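Local coordinates for synaptonemal complex protein 2 (Mus musculus, PDB 5IWZ), which is a major component of the axial and lateral elements of synaptonemal complexes and is required for SYCP3 insertion, meiotic chromosome synapsis and normal fertility, at residues R280-P285 and T384-K389; L287-F290 and E295-I298; N345-V348 and K353-T356. All blocks are in the same frame, centred on the assembly; numbering follows the deposited sequence.

Interaction 1 of 3, residues R280-P285 and T384-K389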
loop_
_atom_site.group_PDB
_atom_site.type_symbol
_atom_site.label_atom_id
_atom_site.label_comp_id
_atom_site.label_asym_id
_atom_site.label_seq_id
_atom_site.Cartn_x
_atom_site.Cartn_y
_atom_site.Cartn_z
ATOM N N ARG A 280 -17.429 -6.478 -7.371
ATOM C CA ARG A 280 -16.605 -5.367 -7.802
ATOM C C ARG A 280 -15.221 -5.811 -8.252
ATOM O O ARG A 280 -14.371 -4.954 -8.548
ATOM C CB ARG A 280 -16.507 -4.329 -6.673
ATOM C CG ARG A 280 -17.842 -3.824 -6.168
ATOM C CD ARG A 280 -18.553 -2.936 -7.167
ATOM N NE ARG A 280 -17.830 -1.684 -7.385
ATOM C CZ ARG A 280 -18.061 -0.862 -8.404
ATOM N NH1 ARG A 280 -18.995 -1.164 -9.297
ATOM N NH2 ARG A 280 -17.354 0.252 -8.538
ATOM N N VAL A 281 -14.969 -7.121 -8.299
ATOM C CA VAL A 281 -13.758 -7.697 -8.873
ATOM C C VAL A 281 -14.188 -8.834 -9.795
ATOM O O VAL A 281 -14.821 -9.790 -9.339
ATOM C CB VAL A 281 -12.792 -8.219 -7.797
ATOM C CG1 VAL A 281 -11.608 -8.901 -8.449
ATOM C CG2 VAL A 281 -12.315 -7.079 -6.898
ATOM N N TYR A 282 -13.840 -8.732 -11.079
ATOM C CA TYR A 282 -14.072 -9.776 -12.061
ATOM C C TYR A 282 -12.754 -10.476 -12.330
ATOM O O TYR A 282 -11.794 -9.842 -12.791
ATOM C CB TYR A 282 -14.637 -9.200 -13.358
ATOM C CG TYR A 282 -16.128 -8.999 -13.331
ATOM C CD1 TYR A 282 -16.994 -9.973 -13.819
ATOM C CD2 TYR A 282 -16.671 -7.837 -12.814
ATOM C CE1 TYR A 282 -18.372 -9.791 -13.785
ATOM C CE2 TYR A 282 -18.043 -7.647 -12.774
ATOM C CZ TYR A 282 -18.888 -8.628 -13.258
ATOM O OH TYR A 282 -20.251 -8.422 -13.215
ATOM N N THR A 283 -12.711 -11.775 -12.056
ATOM C CA THR A 283 -11.522 -12.593 -12.267
ATOM C C THR A 283 -11.757 -13.577 -13.415
ATOM O O THR A 283 -12.667 -14.400 -13.346
ATOM C CB THR A 283 -11.170 -13.335 -10.983
ATOM O OG1 THR A 283 -10.809 -12.377 -9.979
ATOM C CG2 THR A 283 -10.022 -14.280 -11.218
ATOM N N PHE A 284 -10.928 -13.484 -14.485
ATOM C CA PHE A 284 -11.047 -14.398 -15.617
ATOM C C PHE A 284 -9.804 -15.267 -15.736
ATOM O O PHE A 284 -8.687 -14.772 -15.543
ATOM C CB PHE A 284 -11.227 -13.650 -16.956
ATOM C CG PHE A 284 -12.539 -12.924 -17.083
ATOM C CD1 PHE A 284 -13.732 -13.609 -17.031
ATOM C CD2 PHE A 284 -12.570 -11.552 -17.263
ATOM C CE1 PHE A 284 -14.941 -12.944 -17.152
ATOM C CE2 PHE A 284 -13.776 -10.878 -17.386
ATOM C CZ PHE A 284 -14.962 -11.580 -17.330
ATOM N N PRO A 285 -9.950 -16.540 -16.100
ATOM C CA PRO A 285 -8.777 -17.309 -16.510
ATOM C C PRO A 285 -8.281 -16.805 -17.849
ATOM O O PRO A 285 -9.049 -16.340 -18.697
ATOM C CB PRO A 285 -9.303 -18.748 -16.600
ATOM C CG PRO A 285 -10.749 -18.596 -16.928
ATOM C CD PRO A 285 -11.203 -17.301 -16.275
ATOM N N THR A 384 -15.376 -7.886 -23.281
ATOM C CA THR A 384 -15.750 -6.545 -23.722
ATOM C C THR A 384 -16.474 -5.775 -22.625
ATOM O O THR A 384 -16.123 -4.626 -22.322
ATOM C CB THR A 384 -16.607 -6.630 -24.985
ATOM O OG1 THR A 384 -15.774 -6.993 -26.096
ATOM C CG2 THR A 384 -17.264 -5.289 -25.271
ATOM N N ASN A 385 -17.481 -6.391 -21.999
ATOM C CA ASN A 385 -18.269 -5.614 -21.050
ATOM C C ASN A 385 -17.550 -5.407 -19.724
ATOM O O ASN A 385 -17.710 -4.350 -19.107
ATOM C CB ASN A 385 -19.636 -6.261 -20.846
ATOM C CG ASN A 385 -20.523 -6.108 -22.068
ATOM O OD1 ASN A 385 -21.246 -7.027 -22.439
ATOM N ND2 ASN A 385 -20.458 -4.944 -22.711
ATOM N N VAL A 386 -16.727 -6.361 -19.285
ATOM C CA VAL A 386 -15.945 -6.125 -18.071
ATOM C C VAL A 386 -14.873 -5.057 -18.303
ATOM O O VAL A 386 -14.657 -4.186 -17.455
ATOM C CB VAL A 386 -15.328 -7.439 -17.560
ATOM C CG1 VAL A 386 -14.445 -7.155 -16.360
ATOM C CG2 VAL A 386 -16.426 -8.425 -17.165
ATOM N N THR A 387 -14.170 -5.107 -19.439
ATOM C CA THR A 387 -13.056 -4.174 -19.628
ATOM C C THR A 387 -13.535 -2.724 -19.604
ATOM O O THR A 387 -12.839 -1.844 -19.083
ATOM C CB THR A 387 -12.300 -4.473 -20.921
ATOM O OG1 THR A 387 -11.831 -5.825 -20.898
ATOM C CG2 THR A 387 -11.068 -3.562 -21.041
ATOM N N LYS A 388 -14.741 -2.456 -20.111
ATOM C CA LYS A 388 -15.213 -1.077 -20.151
ATOM C C LYS A 388 -15.604 -0.551 -18.776
ATOM O O LYS A 388 -15.729 0.668 -18.616
ATOM C CB LYS A 388 -16.378 -0.936 -21.134
ATOM C CG LYS A 388 -17.698 -1.463 -20.635
ATOM C CD LYS A 388 -18.576 -1.939 -21.792
ATOM C CE LYS A 388 -18.950 -0.811 -22.737
ATOM N NZ LYS A 388 -19.773 -1.345 -23.869
ATOM N N LYS A 389 -15.741 -1.432 -17.779
ATOM C CA LYS A 389 -15.959 -1.001 -16.399
ATOM C C LYS A 389 -14.679 -0.508 -15.730
ATOM O O LYS A 389 -14.749 0.302 -14.797
ATOM C CB LYS A 389 -16.550 -2.147 -15.567
ATOM C CG LYS A 389 -17.876 -2.726 -16.090
ATOM C CD LYS A 389 -18.448 -3.770 -15.135
ATOM C CE LYS A 389 -19.069 -4.959 -15.872
ATOM N NZ LYS A 389 -20.351 -4.652 -16.562
#
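Tyr282 and Val386 mark the nearest backbone approach, 7.3 Å from CA to CA, where the strand 281-285 passes the helical segment 384-389 with axes 10.1 Å apart and directions at 137°. No hydrogen bond joins the two; the contact is apolar and centres on Val386. Its CG2 sits over one face of the Tyr282 ring in a CH-pi contact, 4.0 Å from the ring centroid and displaced toward the rim. Val386 CG2 also meets the edge of the Phe284 ring, 3.5 Å from Phe284 CZ, near the plane of that ring. Val386 CG1, anti to the backbone N (chi1 176°), touches Tyr282 CB at 3.6 Å and lies near Phe284 as well. The valine is thus wedged between two aromatic side chains of alternate strand residues. Farther along the segment, the aliphatic part of Lys389 borders the tyrosine, with Lys389 CE 4.2 Å from Tyr282 CE2. Within the Spt16M-like domain this fastens the last helix of this fragment, 383-390, to strand 281-285, one of the two outer strands of the four-stranded sheet; Phe311 of the adjoining strand 308-312 touches both Phe284 and Val386, while Thr384 and Thr387 rest on strand 341-349.

Interaction 2 of 3, residues L287-F290 and E295-I298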
loop_
_atom_site.group_PDB
_atom_site.type_symbol
_atom_site.label_atom_id
_atom_site.label_comp_id
_atom_site.label_asym_id
_atom_site.label_seq_id
_atom_site.Cartn_x
_atom_site.Cartn_y
_atom_site.Cartn_z
ATOM N N LEU A 287 -5.434 -17.407 -21.163
ATOM C CA LEU A 287 -4.720 -18.452 -21.891
ATOM C C LEU A 287 -3.221 -18.172 -21.946
ATOM O O LEU A 287 -2.414 -19.086 -21.755
ATOM C CB LEU A 287 -5.286 -18.580 -23.313
ATOM C CG LEU A 287 -6.793 -18.861 -23.354
ATOM C CD1 LEU A 287 -7.343 -18.717 -24.777
ATOM C CD2 LEU A 287 -7.090 -20.279 -22.792
ATOM N N SER A 288 -2.842 -16.922 -22.220
ATOM C CA SER A 288 -1.456 -16.472 -22.298
ATOM C C SER A 288 -1.430 -14.945 -22.322
ATOM O O SER A 288 -2.373 -14.298 -22.795
ATOM C CB SER A 288 -0.744 -17.034 -23.539
ATOM O OG SER A 288 -1.418 -16.648 -24.718
ATOM N N ALA A 289 -0.344 -14.377 -21.799
ATOM C CA ALA A 289 -0.171 -12.934 -21.738
ATOM C C ALA A 289 1.193 -12.577 -22.298
ATOM O O ALA A 289 2.139 -13.356 -22.168
ATOM C CB ALA A 289 -0.309 -12.410 -20.304
ATOM N N PHE A 290 1.268 -11.403 -22.948
ATOM C CA PHE A 290 2.467 -10.894 -23.613
ATOM C C PHE A 290 2.700 -9.419 -23.288
ATOM O O PHE A 290 1.761 -8.619 -23.273
ATOM C CB PHE A 290 2.372 -11.041 -25.143
ATOM C CG PHE A 290 2.413 -12.467 -25.606
ATOM C CD1 PHE A 290 3.578 -13.005 -26.124
ATOM C CD2 PHE A 290 1.297 -13.289 -25.480
ATOM C CE1 PHE A 290 3.626 -14.333 -26.531
ATOM C CE2 PHE A 290 1.338 -14.621 -25.887
ATOM C CZ PHE A 290 2.501 -15.142 -26.414
ATOM N N GLU A 295 6.489 -13.497 -24.114
ATOM C CA GLU A 295 5.470 -14.167 -23.317
ATOM C C GLU A 295 5.817 -14.055 -21.837
ATOM O O GLU A 295 6.953 -14.312 -21.434
ATOM C CB GLU A 295 5.318 -15.636 -23.732
ATOM C CG GLU A 295 4.257 -16.402 -22.918
ATOM C CD GLU A 295 3.788 -17.709 -23.584
ATOM O OE1 GLU A 295 4.552 -18.288 -24.390
ATOM O OE2 GLU A 295 2.653 -18.159 -23.298
ATOM N N LEU A 296 4.843 -13.646 -21.033
ATOM C CA LEU A 296 5.013 -13.591 -19.589
ATOM C C LEU A 296 4.806 -14.981 -19.002
ATOM O O LEU A 296 4.027 -15.781 -19.529
ATOM C CB LEU A 296 4.014 -12.610 -18.974
ATOM C CG LEU A 296 4.031 -11.196 -19.558
ATOM C CD1 LEU A 296 2.938 -10.350 -18.923
ATOM C CD2 LEU A 296 5.389 -10.561 -19.329
ATOM N N GLN A 297 5.509 -15.280 -17.910
ATOM C CA GLN A 297 5.428 -16.629 -17.362
ATOM C C GLN A 297 4.250 -16.743 -16.409
ATOM O O GLN A 297 3.996 -15.861 -15.580
ATOM C CB GLN A 297 6.728 -17.073 -16.670
ATOM C CG GLN A 297 7.344 -16.174 -15.600
ATOM C CD GLN A 297 6.467 -15.898 -14.446
ATOM O OE1 GLN A 297 6.201 -16.705 -13.626
ATOM N NE2 GLN A 297 5.984 -14.747 -14.404
ATOM N N ILE A 298 3.513 -17.831 -16.563
ATOM C CA ILE A 298 2.377 -18.122 -15.692
ATOM C C ILE A 298 2.907 -18.649 -14.357
ATOM O O ILE A 298 3.790 -19.521 -14.357
ATOM C CB ILE A 298 1.456 -19.138 -16.359
ATOM C CG1 ILE A 298 0.880 -18.534 -17.648
ATOM C CG2 ILE A 298 0.369 -19.605 -15.411
ATOM C CD1 ILE A 298 -0.037 -19.469 -18.412
HETATM O O HOH W 1 1.477 -16.540 -20.971
#
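Phe290 and Glu295 form an antiparallel non-hydrogen-bonded pair, their CA atoms 4.5 Å apart, and beyond it the two segments diverge. A single direct hydrogen bond crosses the contact, from Leu296 N to Ala289 O at 2.9 Å. It is fairly straight at the hydrogen (164°), although the donor stands 31° out of the carbonyl plane. Where the chains separate, a water takes over: it accepts from Ala289 N at 2.9 Å and can donate to Leu296 O and Glu295 OE2, which compete with other acceptors for its protons.

The packing on the aromatic ring comes from the aliphatic stem of Glu295. CG of the glutamate is anti to the backbone N and the chain runs on extended, crossing one face of the ring; Glu295 CG lies 4.1 Å above the Phe290 ring plane, toward its rim, and Glu295 CB comes within 3.5 Å of Phe290 CE1. Ring and carboxylate planes differ by only 19°. The extended chain also brings Glu295 OE2 to 3.6 Å from Ser288 CB.

Contact between apolar side chains is lighter: Ala289 CB meets Leu296 CD1 at 4.1 Å, both residues being buried. Separately, the CD1 methyl of Ile298 makes a loose van der Waals contact with the carbonyl oxygen of Leu287.

This short antiparallel hairpin of strands 288-291 and 294-295 forms one margin of the five-stranded antiparallel sheet: strand 294-295 is outermost, and strand 288-291 pairs on its other side with strand 372-378 through backbone bonds to Leu374 and Tyr376, while Phe307 packs against Ala289 and Ile298.

Interaction 3 of 3, residues N345-V348 and K353-T356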
loop_
_atom_site.group_PDB
_atom_site.type_symbol
_atom_site.label_atom_id
_atom_site.label_comp_id
_atom_site.label_asym_id
_atom_site.label_seq_id
_atom_site.Cartn_x
_atom_site.Cartn_y
_atom_site.Cartn_z
ATOM N N ASN A 345 -8.081 -2.458 -27.553
ATOM C CA ASN A 345 -9.078 -3.066 -28.420
ATOM C C ASN A 345 -9.197 -4.547 -28.092
ATOM O O ASN A 345 -8.327 -5.138 -27.446
ATOM C CB ASN A 345 -8.754 -2.851 -29.911
ATOM C CG ASN A 345 -7.600 -3.680 -30.387
ATOM O OD1 ASN A 345 -7.779 -4.822 -30.825
ATOM N ND2 ASN A 345 -6.400 -3.106 -30.343
ATOM N N ILE A 346 -10.302 -5.136 -28.544
ATOM C CA ILE A 346 -10.626 -6.541 -28.327
ATOM C C ILE A 346 -11.011 -7.130 -29.678
ATOM O O ILE A 346 -11.822 -6.542 -30.403
ATOM C CB ILE A 346 -11.768 -6.710 -27.304
ATOM C CG1 ILE A 346 -11.359 -6.130 -25.952
ATOM C CG2 ILE A 346 -12.214 -8.203 -27.178
ATOM C CD1 ILE A 346 -12.506 -5.976 -24.969
ATOM N N GLU A 347 -10.405 -8.262 -30.028
ATOM C CA GLU A 347 -10.622 -8.917 -31.311
ATOM C C GLU A 347 -10.732 -10.415 -31.080
ATOM O O GLU A 347 -10.078 -10.967 -30.189
ATOM C CB GLU A 347 -9.482 -8.628 -32.314
ATOM C CG GLU A 347 -8.073 -8.758 -31.721
ATOM C CD GLU A 347 -6.949 -8.395 -32.699
ATOM O OE1 GLU A 347 -6.732 -9.153 -33.677
ATOM O OE2 GLU A 347 -6.272 -7.360 -32.485
ATOM N N VAL A 348 -11.553 -11.069 -31.901
ATOM C CA VAL A 348 -11.731 -12.519 -31.863
ATOM C C VAL A 348 -11.046 -13.117 -33.082
ATOM O O VAL A 348 -11.375 -12.766 -34.220
ATOM C CB VAL A 348 -13.217 -12.912 -31.825
ATOM C CG1 VAL A 348 -13.350 -14.417 -31.663
ATOM C CG2 VAL A 348 -13.916 -12.212 -30.688
ATOM N N LYS A 353 -10.144 -14.658 -27.726
ATOM C CA LYS A 353 -10.408 -13.233 -27.579
ATOM C C LYS A 353 -9.134 -12.542 -27.103
ATOM O O LYS A 353 -8.620 -12.858 -26.022
ATOM C CB LYS A 353 -11.545 -12.977 -26.595
ATOM C CG LYS A 353 -12.902 -12.892 -27.230
ATOM C CD LYS A 353 -13.947 -12.468 -26.225
ATOM C CE LYS A 353 -15.326 -12.697 -26.812
ATOM N NZ LYS A 353 -16.338 -12.887 -25.738
ATOM N N LEU A 354 -8.650 -11.588 -27.894
ATOM C CA LEU A 354 -7.413 -10.871 -27.625
ATOM C C LEU A 354 -7.740 -9.483 -27.100
ATOM O O LEU A 354 -8.384 -8.686 -27.792
ATOM C CB LEU A 354 -6.561 -10.761 -28.889
ATOM C CG LEU A 354 -5.232 -10.031 -28.720
ATOM C CD1 LEU A 354 -4.457 -10.642 -27.579
ATOM C CD2 LEU A 354 -4.406 -10.056 -30.026
ATOM N N LEU A 355 -7.327 -9.209 -25.868
ATOM C CA LEU A 355 -7.365 -7.865 -25.302
ATOM C C LEU A 355 -5.969 -7.277 -25.465
ATOM O O LEU A 355 -5.010 -7.773 -24.859
ATOM C CB LEU A 355 -7.777 -7.904 -23.828
ATOM C CG LEU A 355 -7.601 -6.588 -23.049
ATOM C CD1 LEU A 355 -8.533 -5.500 -23.584
ATOM C CD2 LEU A 355 -7.869 -6.846 -21.557
ATOM N N THR A 356 -5.856 -6.233 -26.286
ATOM C CA THR A 356 -4.604 -5.520 -26.513
ATOM C C THR A 356 -4.679 -4.155 -25.846
ATOM O O THR A 356 -5.532 -3.343 -26.214
ATOM C CB THR A 356 -4.340 -5.347 -28.007
ATOM O OG1 THR A 356 -4.328 -6.632 -28.624
ATOM C CG2 THR A 356 -2.970 -4.674 -28.241
#
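Asn345 and Thr356 exchange two backbone hydrogen bonds, Asn345 N to Thr356 O at 3.0 Å and Thr356 N to Asn345 O at 2.9 Å. Two residues on, Glu347 and Leu354 repeat the pattern: Leu354 N reaches Glu347 O at 2.8 Å with an almost linear N-H...O (179°), and Glu347 N returns a bond to Leu354 O. Leu354 O also receives a CA-H...O contact from Ile346 CA at 3.1 Å. These paired bonds define a regular antiparallel ladder between the strands 341-349 and 352-359, a beta hairpin whose first strand borders the five-stranded sheet of the Spt16M-like domain. On the face bearing Glu347 and Leu354, the two side chains run side by side, with Glu347 CG 3.8 Å from Leu354 CB; leucine CD2 continues along the glutamate to its carboxylate. The other face carries Ile346, whose CG1 meets Leu355 CD1 at 3.7 Å, the two side chains set obliquely, and both touch Thr387 of helix 383-390. Next along, Val348 CG2 lies against the aliphatic chain of Lys353, 3.7 Å from Lys353 CG, while the lysine NZ is hydrogen-bonded to the carbonyl oxygens of Glu379 and Leu381.

How the interactions relate
All three contacts belong to the Spt16M-like domain; interactions 1 and 2 are partly buried, whereas interaction 3 is a surface contact. Interactions 2 and 3 lie at opposite margins of one five-stranded sheet, their centres about 15 Å apart; interaction 1 links a strand of the other sheet to helix 383-390. That helix is shared, since it also packs on the hairpin of interaction 3. Interaction 2 follows strand 281-285 of interaction 1 along the chain without further touch. The chemistry changes accordingly, from purely apolar packing around a buried valine, through one backbone bond supplemented by water, to a full ladder at the surface with one face turned to the helix.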